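Local atomic coordinates of CghA (PDB entry 6KBC), a protein that belongs to the fungal Diels-Alderase family, built from two calycin-type beta domains, and holds a WK1 ligand in its pocket. Residues P251-V256 / A274-G279. Sequence-based numbering, arbitrary orientation.
Sequences PYVMAV and ALYRDG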
ATOM      1  N   PRO A 251      14.985   7.333 -13.164  1.00 27.27           N
ATOM      2  CA  PRO A 251      15.151   8.119 -11.932  1.00 29.30           C
ATOM      3  C   PRO A 251      13.868   8.284 -11.132  1.00 27.56           C
ATOM      4  O   PRO A 251      13.918   8.850 -10.034  1.00 24.32           O
ATOM      5  CB  PRO A 251      15.626   9.476 -12.457  1.00 29.14           C
ATOM      6  CG  PRO A 251      14.924   9.593 -13.774  1.00 26.79           C
ATOM      7  CD  PRO A 251      14.886   8.195 -14.354  1.00 28.20           C
ATOM      8  N   TYR A 252      12.730   7.815 -11.636  1.00 23.86           N
ATOM      9  CA  TYR A 252      11.432   8.123 -11.042  1.00 20.45           C
ATOM     10  C   TYR A 252      10.995   7.022 -10.098  1.00 22.81           C
ATOM     11  O   TYR A 252      11.064   5.831 -10.436  1.00 22.02           O
ATOM     12  CB  TYR A 252      10.372   8.321 -12.127  1.00 19.15           C
ATOM     13  CG  TYR A 252      10.640   9.507 -12.987  1.00 19.10           C
ATOM     14  CD1 TYR A 252      10.553  10.792 -12.473  1.00 20.06           C
ATOM     15  CD2 TYR A 252      11.043   9.350 -14.300  1.00 20.21           C
ATOM     16  CE1 TYR A 252      10.815  11.891 -13.273  1.00 20.15           C
ATOM     17  CE2 TYR A 252      11.313  10.425 -15.095  1.00 22.26           C
ATOM     18  CZ  TYR A 252      11.196  11.695 -14.579  1.00 21.85           C
ATOM     19  OH  TYR A 252      11.461  12.774 -15.391  1.00 26.22           O
ATOM     20  N   VAL A 253      10.509   7.426  -8.930  1.00 22.03           N
ATOM     21  CA  VAL A 253       9.830   6.528  -8.009  1.00 19.60           C
ATOM     22  C   VAL A 253       8.465   7.133  -7.722  1.00 19.69           C
ATOM     23  O   VAL A 253       8.367   8.321  -7.400  1.00 19.65           O
ATOM     24  CB  VAL A 253      10.635   6.325  -6.719  1.00 22.90           C
ATOM     25  CG1 VAL A 253       9.795   5.618  -5.672  1.00 21.32           C
ATOM     26  CG2 VAL A 253      11.900   5.516  -7.025  1.00 21.60           C
ATOM     27  N   MET A 254       7.422   6.329  -7.855  1.00 20.01           N
ATOM     28  CA  MET A 254       6.064   6.826  -7.672  1.00 21.35           C
ATOM     29  C   MET A 254       5.284   5.887  -6.776  1.00 22.00           C
ATOM     30  O   MET A 254       5.435   4.660  -6.849  1.00 21.33           O
ATOM     31  CB  MET A 254       5.322   7.023  -9.007  1.00 20.22           C
ATOM     32  CG  MET A 254       4.920   5.768  -9.749  1.00 20.97           C
ATOM     33  SD  MET A 254       5.021   5.932 -11.559  1.00 23.43           S
ATOM     34  CE  MET A 254       6.732   6.411 -11.868  1.00 22.17           C
ATOM     35  N   ALA A 255       4.468   6.474  -5.903  1.00 17.79           N
ATOM     36  CA  ALA A 255       3.663   5.698  -4.980  1.00 16.31           C
ATOM     37  C   ALA A 255       2.323   6.394  -4.846  1.00 20.86           C
ATOM     38  O   ALA A 255       2.261   7.623  -4.798  1.00 21.41           O
ATOM     39  CB  ALA A 255       4.350   5.540  -3.618  1.00 20.09           C
ATOM     40  N   VAL A 256       1.253   5.614  -4.863  1.00 20.64           N
ATOM     41  CA  VAL A 256      -0.089   6.168  -4.999  1.00 21.71           C
ATOM     42  C   VAL A 256      -1.029   5.382  -4.114  1.00 20.65           C
ATOM     43  O   VAL A 256      -0.967   4.152  -4.060  1.00 20.84           O
ATOM     44  CB  VAL A 256      -0.608   6.122  -6.458  1.00 16.90           C
ATOM     45  CG1 VAL A 256      -2.074   6.584  -6.525  1.00 18.95           C
ATOM     46  CG2 VAL A 256       0.249   6.987  -7.362  1.00 17.84           C
ATOM     47  N   ALA A 274       2.921  10.399  -4.362  1.00 17.72           N
ATOM     48  CA  ALA A 274       4.170  11.129  -4.451  1.00 18.61           C
ATOM     49  C   ALA A 274       4.942  10.641  -5.662  1.00 21.83           C
ATOM     50  O   ALA A 274       4.953   9.441  -5.958  1.00 21.06           O
ATOM     51  CB  ALA A 274       5.007  10.952  -3.176  1.00 23.41           C
ATOM     52  N   LEU A 275       5.580  11.575  -6.355  1.00 20.30           N
ATOM     53  CA  LEU A 275       6.537  11.250  -7.397  1.00 20.08           C
ATOM     54  C   LEU A 275       7.891  11.816  -6.986  1.00 21.69           C
ATOM     55  O   LEU A 275       7.986  12.971  -6.562  1.00 20.89           O
ATOM     56  CB  LEU A 275       6.124  11.806  -8.747  1.00 19.16           C
ATOM     57  CG  LEU A 275       7.109  11.551  -9.882  1.00 22.33           C
ATOM     58  CD1 LEU A 275       7.153  10.063 -10.246  1.00 19.33           C
ATOM     59  CD2 LEU A 275       6.727  12.406 -11.088  1.00 20.30           C
ATOM     60  N   TYR A 276       8.921  10.996  -7.098  1.00 18.70           N
ATOM     61  CA  TYR A 276      10.282  11.405  -6.808  1.00 20.56           C
ATOM     62  C   TYR A 276      11.089  11.265  -8.080  1.00 22.04           C
ATOM     63  O   TYR A 276      10.799  10.410  -8.913  1.00 19.90           O
ATOM     64  CB  TYR A 276      10.891  10.553  -5.711  1.00 20.45           C
ATOM     65  CG  TYR A 276      10.124  10.565  -4.425  1.00 23.45           C
ATOM     66  CD1 TYR A 276       9.077   9.677  -4.214  1.00 21.30           C
ATOM     67  CD2 TYR A 276      10.473  11.442  -3.388  1.00 23.39           C
ATOM     68  CE1 TYR A 276       8.370   9.677  -3.029  1.00 22.25           C
ATOM     69  CE2 TYR A 276       9.771  11.447  -2.198  1.00 25.01           C
ATOM     70  CZ  TYR A 276       8.723  10.566  -2.024  1.00 23.78           C
ATOM     71  OH  TYR A 276       8.022  10.548  -0.847  1.00 23.79           O
ATOM     72  N   ARG A 277      12.084  12.130  -8.238  1.00 22.52           N
ATOM     73  CA  ARG A 277      13.082  11.987  -9.287  1.00 21.73           C
ATOM     74  C   ARG A 277      14.443  12.015  -8.611  1.00 28.61           C
ATOM     75  O   ARG A 277      14.795  13.012  -7.976  1.00 25.26           O
ATOM     76  CB  ARG A 277      12.969  13.095 -10.331  1.00 24.01           C
ATOM     77  CG  ARG A 277      13.842  12.853 -11.562  1.00 27.24           C
ATOM     78  CD  ARG A 277      13.811  14.038 -12.524  1.00 31.36           C
ATOM     79  NE  ARG A 277      13.973  13.607 -13.915  1.00 34.67           N
ATOM     80  CZ  ARG A 277      15.134  13.250 -14.469  1.00 41.03           C
ATOM     81  NH1 ARG A 277      16.260  13.272 -13.760  1.00 39.04           N
ATOM     82  NH2 ARG A 277      15.168  12.875 -15.742  1.00 38.52           N
ATOM     83  N   ASP A 278      15.178  10.916  -8.721  1.00 27.48           N
ATOM     84  CA  ASP A 278      16.451  10.742  -8.012  1.00 33.71           C
ATOM     85  C   ASP A 278      16.316  11.085  -6.537  1.00 33.53           C
ATOM     86  O   ASP A 278      17.192  11.708  -5.941  1.00 31.04           O
ATOM     87  CB  ASP A 278      17.558  11.567  -8.651  1.00 33.43           C
ATOM     88  CG  ASP A 278      17.902  11.084 -10.029  1.00 34.01           C
ATOM     89  OD1 ASP A 278      18.160   9.869 -10.172  1.00 37.47           O
ATOM     90  OD2 ASP A 278      17.924  11.920 -10.958  1.00 40.99           O
ATOM     91  N   GLY A 279      15.197  10.682  -5.942  1.00 26.95           N
ATOM     92  CA  GLY A 279      15.016  10.832  -4.518  1.00 27.31           C
ATOM     93  C   GLY A 279      14.534  12.188  -4.063  1.00 23.84           C
ATOM     94  O   GLY A 279      14.250  12.356  -2.871  1.00 28.23           O
TER
HETATM   95  O   HOH W   1      13.519   8.789  -7.124  1.00 22.88           O
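P251 CG sits over the centre of one face of the R277 guanidinium, 3.7 Å from CZ, and the same methylene also lies above the rim of one face of the Y252 ring. At the edge of the guanidinium is Y252 OH, which accepts a bond from R277 NE at 3.0 Å; the Y252 ring and the guanidinium stand nearly perpendicular, 88° apart. R277 gets there with CG anti to its backbone N (chi1 -171°), running its aliphatic part past Y252 CE1 before the chain bends at chi3. E380 then ties both ends together, pairing with R277 NH2 in a salt bridge and with Y252 OH in a hydrogen bond. Y276 O lies at the edge of the Y252 ring, near its plane, and V253 O does the same at the Y276 ring.

These are neighbouring strands of an antiparallel beta hairpin, 252-261 and 269-277, in the C-terminal calycin-type domain. V253 and Y276 form a hydrogen-bonded pair, with Y276 N reaching V253 O at 2.7 Å, and A255 with A274 forms the next. On the face shared with Y252, L275 CD1 packs 3.8 Å from M254 CB, and F329 and F341 cover both side chains. V253, A255, A274 and Y276 turn to the other face, against strand 181-200. Where the pairing ends, D278 N bonds to P251 O, and a water links that oxygen to G279 N.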